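Local structure of aminotransferase (Neisseria meningitidis Z2491, 3JTX) at residues P40-P45 / R301-K306; F307-P312 / T383-A388. The protein probably catalyses pyridoxal-phosphate-dependent amino-group transfer, as a class I/II aminotransferase that carries its cofactor as an internal aldimine. All coordinates share one frame; numbering follows the deposited sequence.

In the fold
Contacts 1 and 2 follow each other on one long helix, 294-314: residues 301-306 meet the loop 40-45, and the next six, 307-312, lie beside helix 381-394 near the C-terminus. Their centres are about 14 Å apart, on the same side of the chain's centre, and contact 2 lies farther out (about 23 Å against 17 Å). They join directly through K306, whose CD lies 4.0 Å from C384 SG. Along the sequence the two are consecutive: both segments of contact 1 precede both segments of contact 2. The helix thus ties a loop from the beginning of the chain to a helix from its end, consistent with the long domain-linking helix of fold type I aminotransferases.

Contact 1 (P40-P45 / R301-K306); sequences PKHPTP and RLYQEK
The amino group of K306 is gripped from several directions: its NZ gives a 2.8 Å hydrogen bond to H42 NE2 and is also hydrogen-bonded to the carbonyl oxygens of L377 and A379. The lysine chain bends at chi3, and its CE arrives in the plane of the imidazole, whereas NZ is tilted 16° out of it. Because NE2 accepts this bond and ND1 is hydrogen-bonded to N299 OD1, the two ring nitrogens have distinct roles, and the ring is held against rotation at two points. This pattern is consistent with a neutral imidazole protonated at ND1, a state that the neighbouring ammonium should favour.

Above one face of the ring sits L302, whose CD1 makes a CH-pi contact 3.6 Å from the ring centroid, only 11° off the normal. A water occupies the opposite face, 3.2 Å from the plane. It accepts from K41 N and donates to Y303 OH at 2.7 Å, so the phenol is bridged to the loop backbone. The Y303 ring meets H42 obliquely, with centroids 4.5 Å apart and planes at 39°; H42 CE1 hangs over the phenol face near its rim and reaches Y303 CZ at 3.3 Å. Next to this pair, P40 CB touches the phenol oxygen at 3.8 Å.

Beyond the contact, H42 and P40 lean on N248, three residues after the cofactor-bearing K245, and P40 also packs on Y62 of the second subunit. An N-terminal loop wedged between helix 294-314, the loop following the cofactor lysine and the partner subunit fits the dimeric fold type I architecture, in which active sites lie close to the subunit interface.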
loop_
_atom_site.group_PDB
_atom_site.type_symbol
_atom_site.label_atom_id
_atom_site.label_comp_id
_atom_site.label_asym_id
_atom_site.label_seq_id
_atom_site.Cartn_x
_atom_site.Cartn_y
_atom_site.Cartn_z
ATOM N N PRO A 40 -13.946 3.212 -14.783
ATOM C CA PRO A 40 -14.181 2.673 -16.118
ATOM C C PRO A 40 -14.949 1.359 -16.088
ATOM O O PRO A 40 -15.009 0.698 -15.043
ATOM C CB PRO A 40 -12.766 2.458 -16.671
ATOM C CG PRO A 40 -11.912 2.257 -15.457
ATOM C CD PRO A 40 -12.530 3.104 -14.383
ATOM N N LYS A 41 -15.532 1.009 -17.234
ATOM C CA LYS A 41 -16.291 -0.227 -17.403
ATOM C C LYS A 41 -15.888 -0.999 -18.664
ATOM O O LYS A 41 -16.575 -1.939 -19.053
ATOM C CB LYS A 41 -17.797 0.078 -17.442
ATOM C CG LYS A 41 -18.367 0.558 -16.114
ATOM C CD LYS A 41 -19.863 0.242 -15.978
ATOM N N HIS A 42 -14.786 -0.614 -19.312
ATOM C CA HIS A 42 -14.304 -1.342 -20.472
ATOM C C HIS A 42 -13.429 -2.498 -19.988
ATOM O O HIS A 42 -12.807 -2.404 -18.932
ATOM C CB HIS A 42 -13.498 -0.439 -21.413
ATOM C CG HIS A 42 -14.271 0.731 -21.941
ATOM N ND1 HIS A 42 -13.662 1.870 -22.420
ATOM C CD2 HIS A 42 -15.606 0.942 -22.055
ATOM C CE1 HIS A 42 -14.587 2.731 -22.811
ATOM N NE2 HIS A 42 -15.775 2.193 -22.602
ATOM N N PRO A 43 -13.370 -3.587 -20.769
ATOM C CA PRO A 43 -12.650 -4.783 -20.323
ATOM C C PRO A 43 -11.117 -4.672 -20.389
ATOM O O PRO A 43 -10.559 -3.895 -21.177
ATOM C CB PRO A 43 -13.142 -5.878 -21.279
ATOM C CG PRO A 43 -13.600 -5.163 -22.513
ATOM C CD PRO A 43 -13.993 -3.760 -22.098
ATOM N N THR A 44 -10.463 -5.472 -19.552
ATOM C CA THR A 44 -9.007 -5.573 -19.512
ATOM C C THR A 44 -8.474 -6.210 -20.789
ATOM O O THR A 44 -8.999 -7.222 -21.231
ATOM C CB THR A 44 -8.580 -6.407 -18.291
ATOM O OG1 THR A 44 -9.043 -5.751 -17.098
ATOM C CG2 THR A 44 -7.060 -6.573 -18.233
ATOM N N PRO A 45 -7.429 -5.622 -21.388
ATOM C CA PRO A 45 -6.828 -6.185 -22.601
ATOM C C PRO A 45 -5.965 -7.412 -22.360
ATOM O O PRO A 45 -5.289 -7.510 -21.345
ATOM C CB PRO A 45 -5.943 -5.047 -23.113
ATOM C CG PRO A 45 -5.626 -4.247 -21.930
ATOM C CD PRO A 45 -6.774 -4.367 -20.986
ATOM N N ARG A 301 -10.734 5.292 -28.673
ATOM C CA ARG A 301 -11.742 5.292 -29.743
ATOM C C ARG A 301 -13.170 5.016 -29.204
ATOM O O ARG A 301 -14.141 5.617 -29.689
ATOM C CB ARG A 301 -11.361 4.286 -30.838
ATOM C CG ARG A 301 -12.271 4.274 -32.065
ATOM N N LEU A 302 -13.307 4.125 -28.218
ATOM C CA LEU A 302 -14.617 3.871 -27.589
ATOM C C LEU A 302 -15.176 5.153 -26.976
ATOM O O LEU A 302 -16.352 5.468 -27.159
ATOM C CB LEU A 302 -14.540 2.786 -26.504
ATOM C CG LEU A 302 -14.258 1.329 -26.909
ATOM C CD1 LEU A 302 -14.040 0.480 -25.656
ATOM C CD2 LEU A 302 -15.372 0.736 -27.786
ATOM N N TYR A 303 -14.340 5.903 -26.257
ATOM C CA TYR A 303 -14.820 7.131 -25.612
ATOM C C TYR A 303 -15.141 8.236 -26.625
ATOM O O TYR A 303 -16.135 8.942 -26.480
ATOM C CB TYR A 303 -13.813 7.642 -24.584
ATOM C CG TYR A 303 -13.670 6.773 -23.347
ATOM C CD1 TYR A 303 -14.720 6.631 -22.439
ATOM C CD2 TYR A 303 -12.471 6.135 -23.062
ATOM C CE1 TYR A 303 -14.584 5.854 -21.284
ATOM C CE2 TYR A 303 -12.317 5.364 -21.913
ATOM C CZ TYR A 303 -13.375 5.225 -21.025
ATOM O OH TYR A 303 -13.230 4.462 -19.877
ATOM N N GLN A 304 -14.275 8.396 -27.624
ATOM C CA GLN A 304 -14.501 9.321 -28.736
ATOM C C GLN A 304 -15.884 9.123 -29.376
ATOM O O GLN A 304 -16.615 10.093 -29.606
ATOM C CB GLN A 304 -13.396 9.142 -29.788
ATOM C CG GLN A 304 -13.599 9.875 -31.110
ATOM C CD GLN A 304 -13.020 11.286 -31.144
ATOM O OE1 GLN A 304 -11.912 11.538 -30.665
ATOM N NE2 GLN A 304 -13.764 12.206 -31.751
ATOM N N GLU A 305 -16.234 7.870 -29.657
ATOM C CA GLU A 305 -17.514 7.554 -30.297
ATOM C C GLU A 305 -18.656 8.020 -29.400
ATOM O O GLU A 305 -19.589 8.669 -29.851
ATOM C CB GLU A 305 -17.601 6.047 -30.556
ATOM C CG GLU A 305 -18.875 5.591 -31.240
ATOM C CD GLU A 305 -18.983 4.068 -31.380
ATOM O OE1 GLU A 305 -18.200 3.325 -30.729
ATOM O OE2 GLU A 305 -19.879 3.623 -32.133
ATOM N N LYS A 306 -18.563 7.726 -28.106
ATOM C CA LYS A 306 -19.607 8.136 -27.177
ATOM C C LYS A 306 -19.814 9.659 -27.173
ATOM O O LYS A 306 -20.945 10.134 -27.279
ATOM C CB LYS A 306 -19.282 7.671 -25.750
ATOM C CG LYS A 306 -19.234 6.155 -25.579
ATOM C CD LYS A 306 -18.907 5.769 -24.145
ATOM C CE LYS A 306 -18.115 4.467 -24.051
ATOM N NZ LYS A 306 -17.895 4.093 -22.619
HETATM O O HOH W 1 -15.428 2.896 -19.389
#

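Contact 2 (F307-P312 / T383-A388); sequences FERVIP and TCVKAA
V310 meets helix 381-394 with both methyls: CG2 lies 3.9 Å from C384 CB, and CG1 lies 4.0 Å from A388 CB, one turn further along. The split follows from chi1 (169°), which sets CG1 anti to the backbone N and swings CG2 beside that N, so that the two branches reach successive turns of the neighbouring helix. Alongside, V385 CG2 rests over the centre of one face of the R309 guanidinium, 3.7 Å above its plane. The same methyl is 3.8 Å from R309 CB, so the arginine folds round it; the bend at chi3 (62°) brings the charged group back across the valine.

These contacts join two nearly parallel helices: the axes of segments 307-312 and 383-388 approach to 9.1 Å, at an angle of 4° between their N-to-C directions. Such a pairing matches the smaller domain of fold type I aminotransferases, where helices pack on a small antiparallel sheet; here V310 and I311 press on I329 of strand 328-332.

Further out, I313 continues the apolar seam against V385 and A388, and L314 also reaches A388. Helix 294-314 is kinked at P312, whose N makes no bond to the preceding turn. At the other helix's start, T383 OG1 is hydrogen-bonded to D380 OD1, while C384 packs on L377 in the loop leading into that helix.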
loop_
_atom_site.group_PDB
_atom_site.type_symbol
_atom_site.label_atom_id
_atom_site.label_comp_id
_atom_site.label_asym_id
_atom_site.label_seq_id
_atom_site.Cartn_x
_atom_site.Cartn_y
_atom_site.Cartn_z
ATOM N N PHE A 307 -18.722 10.413 -27.028
ATOM C CA PHE A 307 -18.796 11.875 -26.950
ATOM C C PHE A 307 -19.280 12.485 -28.267
ATOM O O PHE A 307 -20.052 13.437 -28.254
ATOM C CB PHE A 307 -17.443 12.480 -26.574
ATOM C CG PHE A 307 -17.186 12.522 -25.095
ATOM C CD1 PHE A 307 -17.586 13.612 -24.342
ATOM C CD2 PHE A 307 -16.550 11.478 -24.465
ATOM C CE1 PHE A 307 -17.350 13.660 -22.982
ATOM C CE2 PHE A 307 -16.302 11.511 -23.106
ATOM C CZ PHE A 307 -16.706 12.614 -22.358
ATOM N N GLU A 308 -18.803 11.935 -29.389
ATOM C CA GLU A 308 -19.191 12.391 -30.710
ATOM C C GLU A 308 -20.701 12.386 -30.903
ATOM O O GLU A 308 -21.233 13.254 -31.575
ATOM C CB GLU A 308 -18.569 11.505 -31.792
ATOM C CG GLU A 308 -17.227 11.965 -32.237
ATOM C CD GLU A 308 -16.567 11.005 -33.216
ATOM O OE1 GLU A 308 -17.166 9.943 -33.541
ATOM O OE2 GLU A 308 -15.436 11.321 -33.645
ATOM N N ARG A 309 -21.374 11.399 -30.312
ATOM C CA ARG A 309 -22.816 11.247 -30.450
ATOM C C ARG A 309 -23.592 11.964 -29.341
ATOM O O ARG A 309 -24.630 12.574 -29.608
ATOM C CB ARG A 309 -23.167 9.765 -30.496
ATOM C CG ARG A 309 -22.491 9.051 -31.670
ATOM C CD ARG A 309 -22.880 7.587 -31.784
ATOM N NE ARG A 309 -24.316 7.414 -32.016
ATOM C CZ ARG A 309 -24.977 6.257 -31.914
ATOM N NH1 ARG A 309 -24.341 5.126 -31.610
ATOM N NH2 ARG A 309 -26.289 6.235 -32.125
ATOM N N VAL A 310 -23.074 11.920 -28.113
ATOM C CA VAL A 310 -23.759 12.498 -26.956
ATOM C C VAL A 310 -23.747 14.036 -26.934
ATOM O O VAL A 310 -24.762 14.658 -26.619
ATOM C CB VAL A 310 -23.170 11.945 -25.617
ATOM C CG1 VAL A 310 -23.688 12.727 -24.428
ATOM C CG2 VAL A 310 -23.472 10.463 -25.470
ATOM N N ILE A 311 -22.603 14.658 -27.232
ATOM C CA ILE A 311 -22.501 16.112 -27.102
ATOM C C ILE A 311 -23.542 16.826 -27.978
ATOM O O ILE A 311 -24.284 17.678 -27.469
ATOM C CB ILE A 311 -21.065 16.638 -27.359
ATOM C CG1 ILE A 311 -20.129 16.216 -26.223
ATOM C CG2 ILE A 311 -21.064 18.160 -27.536
ATOM C CD1 ILE A 311 -20.437 16.846 -24.862
ATOM N N PRO A 312 -23.627 16.475 -29.276
ATOM C CA PRO A 312 -24.640 17.156 -30.102
ATOM C C PRO A 312 -26.086 16.893 -29.662
ATOM O O PRO A 312 -26.950 17.748 -29.875
ATOM C CB PRO A 312 -24.396 16.633 -31.528
ATOM C CG PRO A 312 -23.320 15.631 -31.443
ATOM C CD PRO A 312 -22.826 15.504 -30.039
ATOM N N THR A 383 -26.217 2.784 -24.611
ATOM C CA THR A 383 -26.759 3.223 -23.318
ATOM C C THR A 383 -26.578 4.731 -23.107
ATOM O O THR A 383 -27.509 5.411 -22.641
ATOM C CB THR A 383 -26.105 2.447 -22.155
ATOM O OG1 THR A 383 -26.407 1.066 -22.311
ATOM C CG2 THR A 383 -26.625 2.922 -20.789
ATOM N N CYS A 384 -25.391 5.245 -23.444
ATOM C CA CYS A 384 -25.099 6.681 -23.283
ATOM C C CYS A 384 -25.988 7.563 -24.157
ATOM O O CYS A 384 -26.491 8.597 -23.700
ATOM C CB CYS A 384 -23.625 6.992 -23.599
ATOM S SG CYS A 384 -22.480 6.314 -22.390
ATOM N N VAL A 385 -26.144 7.163 -25.415
ATOM C CA VAL A 385 -26.939 7.896 -26.391
ATOM C C VAL A 385 -28.398 7.934 -25.954
ATOM O O VAL A 385 -29.027 8.994 -25.971
ATOM C CB VAL A 385 -26.816 7.256 -27.797
ATOM C CG1 VAL A 385 -27.943 7.740 -28.741
ATOM C CG2 VAL A 385 -25.446 7.563 -28.370
ATOM N N LYS A 386 -28.927 6.785 -25.548
ATOM C CA LYS A 386 -30.301 6.735 -25.032
ATOM C C LYS A 386 -30.461 7.603 -23.784
ATOM O O LYS A 386 -31.473 8.271 -23.631
ATOM C CB LYS A 386 -30.725 5.316 -24.693
ATOM C CG LYS A 386 -32.116 5.260 -24.093
ATOM C CD LYS A 386 -32.613 3.848 -23.904
ATOM C CE LYS A 386 -34.110 3.853 -23.588
ATOM N NZ LYS A 386 -34.375 4.336 -22.212
ATOM N N ALA A 387 -29.482 7.560 -22.884
ATOM C CA ALA A 387 -29.513 8.422 -21.698
ATOM C C ALA A 387 -29.569 9.904 -22.102
ATOM O O ALA A 387 -30.376 10.669 -21.564
ATOM C CB ALA A 387 -28.302 8.142 -20.795
ATOM N N ALA A 388 -28.743 10.299 -23.074
ATOM C CA ALA A 388 -28.688 11.697 -23.509
ATOM C C ALA A 388 -30.039 12.132 -24.080
ATOM O O ALA A 388 -30.548 13.206 -23.765
ATOM C CB ALA A 388 -27.567 11.904 -24.537
#